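Long-range contacts in putative polyketide cyclase (Pseudomonas putida KT2440, PDB 3F7X), which is of unknown function but has a SnoaL-like domain, found in one family of polyketide cyclases, and may, like its relatives, act on a small molecule: residues T23-A28 and F127-G132; A32-D37 and E78-I83. One frame throughout, in Å; residues are numbered along the deposited sequence. Where two conformers were deposited one is given.

Interaction 1. Residues T23-A28 and F127-G132; sequences TELVNA and FYIHCG. With EDO (1,2-ethanediol), chain H.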
loop_
_atom_site.group_PDB
_atom_site.type_symbol
_atom_site.label_atom_id
_atom_site.label_comp_id
_atom_site.label_asym_id
_atom_site.label_seq_id
_atom_site.Cartn_x
_atom_site.Cartn_y
_atom_site.Cartn_z
ATOM N N THR A 23 -3.180 13.799 10.596
ATOM C CA THR A 23 -3.847 12.674 11.264
ATOM C C THR A 23 -5.335 12.946 11.404
ATOM O O THR A 23 -6.176 12.078 11.125
ATOM C CB THR A 23 -3.160 12.375 12.616
ATOM O OG1 THR A 23 -1.813 11.977 12.371
ATOM C CG2 THR A 23 -3.895 11.280 13.333
ATOM N N GLU A 24 -5.669 14.152 11.845
ATOM C CA GLU A 24 -7.055 14.518 11.949
ATOM C C GLU A 24 -7.787 14.530 10.611
ATOM O O GLU A 24 -8.930 14.092 10.517
ATOM C CB GLU A 24 -7.198 15.875 12.630
ATOM C CG GLU A 24 -6.812 15.830 14.132
ATOM C CD GLU A 24 -6.618 17.194 14.798
ATOM O OE1 GLU A 24 -6.403 18.208 14.109
ATOM O OE2 GLU A 24 -6.675 17.231 16.049
ATOM N N LEU A 25 -7.126 15.011 9.581
ATOM C CA LEU A 25 -7.667 15.081 8.246
ATOM C C LEU A 25 -7.989 13.662 7.709
ATOM O O LEU A 25 -9.079 13.381 7.194
ATOM C CB LEU A 25 -6.674 15.785 7.365
ATOM C CG LEU A 25 -7.074 16.016 5.939
ATOM C CD1 LEU A 25 -8.347 16.780 5.762
ATOM C CD2 LEU A 25 -5.935 16.736 5.168
ATOM N N VAL A 26 -7.029 12.750 7.865
ATOM C CA VAL A 26 -7.206 11.365 7.415
ATOM C C VAL A 26 -8.247 10.662 8.283
ATOM O O VAL A 26 -9.052 9.903 7.760
ATOM C CB VAL A 26 -5.856 10.627 7.314
ATOM C CG1 VAL A 26 -6.080 9.152 7.045
ATOM C CG2 VAL A 26 -4.979 11.297 6.239
ATOM N N ASN A 27 -8.250 10.899 9.586
ATOM C CA ASN A 27 -9.326 10.359 10.412
ATOM C C ASN A 27 -10.703 10.844 9.933
ATOM O O ASN A 27 -11.651 10.078 9.916
ATOM C CB ASN A 27 -9.172 10.772 11.854
ATOM C CG ASN A 27 -8.123 10.020 12.587
ATOM O OD1 ASN A 27 -7.788 8.924 12.249
ATOM N ND2 ASN A 27 -7.619 10.632 13.682
ATOM N N ALA A 28 -10.800 12.123 9.563
ATOM C CA ALA A 28 -12.063 12.660 9.065
ATOM C C ALA A 28 -12.467 12.021 7.732
ATOM O O ALA A 28 -13.652 11.760 7.528
ATOM C CB ALA A 28 -11.971 14.211 8.932
ATOM N N PHE A 127 -1.200 9.125 1.363
ATOM C CA PHE A 127 -1.744 10.453 1.116
ATOM C C PHE A 127 -0.638 11.474 0.956
ATOM O O PHE A 127 0.391 11.423 1.660
ATOM C CB PHE A 127 -2.598 10.896 2.299
ATOM C CG PHE A 127 -3.763 10.011 2.585
ATOM C CD1 PHE A 127 -3.615 8.915 3.394
ATOM C CD2 PHE A 127 -4.994 10.255 2.036
ATOM C CE1 PHE A 127 -4.688 8.069 3.651
ATOM C CE2 PHE A 127 -6.080 9.415 2.299
ATOM C CZ PHE A 127 -5.921 8.335 3.116
ATOM N N TYR A 128 -0.870 12.455 0.079
ATOM C CA TYR A 128 -0.132 13.712 0.045
ATOM C C TYR A 128 -1.146 14.794 0.386
ATOM O O TYR A 128 -2.257 14.796 -0.156
ATOM C CB TYR A 128 0.467 13.954 -1.339
ATOM C CG TYR A 128 1.063 15.312 -1.545
ATOM C CD1 TYR A 128 2.059 15.800 -0.710
ATOM C CD2 TYR A 128 0.618 16.125 -2.560
ATOM C CE1 TYR A 128 2.608 17.056 -0.910
ATOM C CE2 TYR A 128 1.173 17.401 -2.758
ATOM C CZ TYR A 128 2.147 17.837 -1.925
ATOM O OH TYR A 128 2.696 19.084 -2.116
ATOM N N ILE A 129 -0.754 15.686 1.281
ATOM C CA ILE A 129 -1.589 16.744 1.821
ATOM C C ILE A 129 -0.914 18.077 1.556
ATOM O O ILE A 129 0.277 18.233 1.795
ATOM C CB ILE A 129 -1.816 16.533 3.329
ATOM C CG1 ILE A 129 -2.633 15.249 3.515
ATOM C CG2 ILE A 129 -2.514 17.742 4.001
ATOM C CD1 ILE A 129 -2.540 14.691 4.909
ATOM N N HIS A 130 -1.691 19.019 1.043
ATOM C CA HIS A 130 -1.165 20.323 0.663
ATOM C C HIS A 130 -2.239 21.349 0.865
ATOM O O HIS A 130 -3.383 21.118 0.522
ATOM C CB HIS A 130 -0.664 20.294 -0.784
ATOM C CG HIS A 130 0.180 21.481 -1.179
ATOM N ND1 HIS A 130 1.440 21.705 -0.673
ATOM C CD2 HIS A 130 -0.035 22.465 -2.088
ATOM C CE1 HIS A 130 1.954 22.787 -1.233
ATOM N NE2 HIS A 130 1.072 23.278 -2.077
ATOM N N CYS A 131 -1.892 22.472 1.476
ATOM C CA CYS A 131 -2.870 23.550 1.779
ATOM C C CYS A 131 -4.064 23.052 2.516
ATOM O O CYS A 131 -5.191 23.491 2.301
ATOM C CB CYS A 131 -3.390 24.251 0.546
ATOM S SG CYS A 131 -2.125 25.105 -0.114
ATOM N N GLY A 132 -3.836 22.124 3.435
ATOM C CA GLY A 132 -4.880 21.600 4.287
ATOM C C GLY A 132 -5.908 20.690 3.623
ATOM O O GLY A 132 -6.911 20.380 4.219
HETATM C C1 EDO H . 0.392 20.770 4.231
HETATM O O1 EDO H . -0.834 21.539 4.285
HETATM C C2 EDO H . 1.080 20.776 5.587
HETATM O O2 EDO H . 2.359 20.153 5.478
#

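Interaction 2. Residues A32-D37 and E78-I83; sequences AFNAGD and ERLADI. With EDO (1,2-ethanediol), chain E.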
loop_
_atom_site.group_PDB
_atom_site.type_symbol
_atom_site.label_atom_id
_atom_site.label_comp_id
_atom_site.label_asym_id
_atom_site.label_seq_id
_atom_site.Cartn_x
_atom_site.Cartn_y
_atom_site.Cartn_z
ATOM N N ALA A 32 -15.910 9.868 7.402
ATOM C CA ALA A 32 -16.875 10.186 6.368
ATOM C C ALA A 32 -17.134 8.998 5.482
ATOM O O ALA A 32 -18.285 8.714 5.150
ATOM C CB ALA A 32 -16.452 11.408 5.573
ATOM N N PHE A 33 -16.073 8.281 5.143
ATOM C CA PHE A 33 -16.202 7.059 4.357
ATOM C C PHE A 33 -17.104 6.049 5.090
ATOM O O PHE A 33 -18.054 5.528 4.535
ATOM C CB PHE A 33 -14.804 6.474 4.105
ATOM C CG PHE A 33 -14.778 5.209 3.304
ATOM C CD1 PHE A 33 -14.990 3.982 3.891
ATOM C CD2 PHE A 33 -14.455 5.231 1.959
ATOM C CE1 PHE A 33 -14.955 2.813 3.162
ATOM C CE2 PHE A 33 -14.425 4.043 1.216
ATOM C CZ PHE A 33 -14.663 2.843 1.846
ATOM N N ASN A 34 -16.778 5.793 6.333
ATOM C CA ASN A 34 -17.514 4.804 7.111
ATOM C C ASN A 34 -18.987 5.197 7.303
ATOM O O ASN A 34 -19.875 4.333 7.310
ATOM C CB ASN A 34 -16.866 4.577 8.476
ATOM C CG ASN A 34 -15.773 3.513 8.417
ATOM O OD1 ASN A 34 -15.679 2.765 7.441
ATOM N ND2 ASN A 34 -15.000 3.429 9.465
ATOM N N ALA A 35 -19.263 6.492 7.477
ATOM C CA ALA A 35 -20.622 6.991 7.673
ATOM C C ALA A 35 -21.377 7.196 6.363
ATOM O O ALA A 35 -22.579 7.520 6.404
ATOM C CB ALA A 35 -20.584 8.293 8.436
ATOM N N GLY A 36 -20.745 7.007 5.213
ATOM C CA GLY A 36 -21.343 7.277 3.944
ATOM C C GLY A 36 -21.697 8.738 3.720
ATOM O O GLY A 36 -22.632 9.053 2.972
ATOM N N ASP A 37 -20.901 9.641 4.279
ATOM C CA ASP A 37 -21.156 11.088 4.199
ATOM C C ASP A 37 -20.314 11.649 3.070
ATOM O O ASP A 37 -19.155 12.046 3.252
ATOM C CB ASP A 37 -20.816 11.721 5.520
ATOM C CG ASP A 37 -21.214 13.186 5.604
ATOM O OD1 ASP A 37 -21.398 13.815 4.565
ATOM O OD2 ASP A 37 -21.299 13.700 6.735
ATOM N N GLU A 78 -18.940 -0.775 2.490
ATOM C CA GLU A 78 -17.737 -1.122 3.250
ATOM C C GLU A 78 -17.682 -0.371 4.556
ATOM O O GLU A 78 -18.134 0.760 4.666
ATOM C CB GLU A 78 -16.483 -0.816 2.450
ATOM C CG GLU A 78 -16.339 -1.707 1.231
ATOM C CD GLU A 78 -15.077 -1.512 0.439
ATOM O OE1 GLU A 78 -14.314 -0.537 0.703
ATOM O OE2 GLU A 78 -14.821 -2.367 -0.441
ATOM N N ARG A 79 -17.107 -1.053 5.550
ATOM C CA ARG A 79 -16.763 -0.498 6.836
ATOM C C ARG A 79 -15.302 -0.814 7.083
ATOM O O ARG A 79 -14.879 -1.967 6.945
ATOM C CB ARG A 79 -17.609 -1.151 7.952
ATOM C CG ARG A 79 -17.187 -0.801 9.325
ATOM C CD ARG A 79 -18.095 -1.442 10.334
ATOM N NE ARG A 79 -18.142 -2.908 10.278
ATOM C CZ ARG A 79 -17.272 -3.731 10.878
ATOM N NH1 ARG A 79 -16.289 -3.252 11.631
ATOM N NH2 ARG A 79 -17.437 -5.027 10.727
ATOM N N LEU A 80 -14.540 0.203 7.488
ATOM C CA LEU A 80 -13.128 0.013 7.748
ATOM C C LEU A 80 -12.900 -0.077 9.236
ATOM O O LEU A 80 -13.398 0.793 9.972
ATOM C CB LEU A 80 -12.335 1.150 7.212
ATOM C CG LEU A 80 -12.600 1.497 5.799
ATOM C CD1 LEU A 80 -11.650 2.639 5.350
ATOM C CD2 LEU A 80 -12.539 0.316 4.813
ATOM N N ALA A 81 -12.191 -1.091 9.671
ATOM C CA ALA A 81 -11.914 -1.373 11.061
ATOM C C ALA A 81 -10.427 -1.315 11.315
ATOM O O ALA A 81 -9.618 -1.381 10.383
ATOM C CB ALA A 81 -12.467 -2.758 11.428
ATOM N N ASP A 82 -10.073 -1.175 12.574
ATOM C CA ASP A 82 -8.668 -1.300 12.952
ATOM C C ASP A 82 -7.816 -0.236 12.240
ATOM O O ASP A 82 -6.710 -0.538 11.823
ATOM C CB ASP A 82 -8.138 -2.710 12.605
ATOM C CG ASP A 82 -9.088 -3.834 12.985
ATOM O OD1 ASP A 82 -9.556 -3.881 14.145
ATOM O OD2 ASP A 82 -9.305 -4.713 12.123
ATOM N N ILE A 83 -8.322 0.992 12.088
ATOM C CA ILE A 83 -7.638 2.004 11.320
ATOM C C ILE A 83 -6.471 2.563 12.115
ATOM O O ILE A 83 -6.644 3.068 13.229
ATOM C CB ILE A 83 -8.565 3.150 10.882
ATOM C CG1 ILE A 83 -9.850 2.619 10.194
ATOM C CG2 ILE A 83 -7.797 4.097 9.970
ATOM C CD1 ILE A 83 -10.918 3.679 10.010
HETATM C C1 EDO E . -18.192 2.802 1.893
HETATM O O1 EDO E . -19.366 2.013 1.565
HETATM C C2 EDO E . -18.187 4.240 1.390
HETATM O O2 EDO E . -19.054 5.063 2.196
HETATM O O HOH W 1 -19.448 1.678 7.043
#

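Interaction 1. Residues T23-A28 and F127-G132
Val26 sets its two methyls against the ring of Phe127, and Leu25, one residue earlier, meets Ile129 two residues along the strand. From CB of Val26 the branches divide, yet both stay on one side of the ring plane: Val26 CG1, anti to the backbone N (chi1 172°), is displaced toward the CE1-CZ side, 3.8 Å from Phe127 CE1. Val26 CG2, beside the backbone N, lies over the centre in a CH-pi contact, 4.0 Å from the centroid of the Phe127 ring and 12° off the normal. Val26 CG2 also approaches Ile129 CD1 at 4.4 Å. A beta-branched valine suits this place, because its fork covers both ring and neighbour. The ends of Leu25 and Ile129 meet head-on, Leu25 CD2 touching Ile129 CG2 at 3.8 Å and lying 3.9 Å from the carbonyl O of Gly132. Gly132, with positive phi, helps turn the chain beyond the strand; its N donates to O1 of a 1,2-ethanediol, probably from the crystallisation liquor. Tyr29 adds an edge-to-face ring contact to Phe127, and Ile134 of the next strand touches both Leu25 and Phe127. Apolar helix residues laid on a curved mixed sheet are characteristic of the alpha+beta cone of the SnoaL-like fold.

Interaction 2. Residues A32-D37 and E78-I83
Asn34, near the C-terminal end of the first helix of the SnoaL-like alpha+beta fold, uses its carboxamide to grip the backbone of Leu80 on an outermost strand of the chain's sheet. Asn34 OD1 accepts from Leu80 N at 2.8 Å, nearly straight at 167°, with the donor tilted 21° from the carbonyl plane. Asn34 ND2 donates to Leu80 O at 3.1 Å, meeting a lone pair in the carbonyl plane. Asparagine suits the place because its amide offers an acceptor and a donor together, and the two bonds fix its rotation. A water donates to both Asn34 O and Glu78 O, bridging the backbones.

A chi1 of -180° swings the ring of Phe33 away from its own backbone N and toward the strand, where Phe33 CE1 packs 3.8 Å from Leu80 CG. Glu78 OE1 lies at the ring edge, 3.6 Å from Phe33 CZ, while OE2 is hydrogen-bonded to Tyr119, which helps position the carboxylate.

Further out, Met69 and Met72 of helix 62-75 touch Phe33, and Phe98 and Val100 of the adjacent strand back Leu80. The helix ends in a Schellman motif at Gly36, whose positive phi suits glycine. Another such 1,2-ethanediol sets C2 over the centre of one face of the Phe33 ring and spans the segments: its O2 donates to Phe33 O at 2.6 Å, and O1 accepts from Glu78 N at 3.0 Å.

In the fold
From the N terminus the chain enters helix 22-35, which contributes to the first segment of both interactions: 23-28 lies near its start, and 32-37 covers its last turn and the residues just after it. After helix 38-43, the short strands and helix 62-75, strand 76-87 returns to the helix and closes interaction 2, a loop of 40 intervening residues. Strands 93-104 and 118-130 follow before interaction 1 closes at 127-132, after 98 intervening residues. The shorter loop thus lies wholly within the longer, and the two do not cross. With centres about 16 Å apart, the contacts fasten successive parts of one helix to different strands of the same sheet: inner strand 118-130 and outermost strand 76-87.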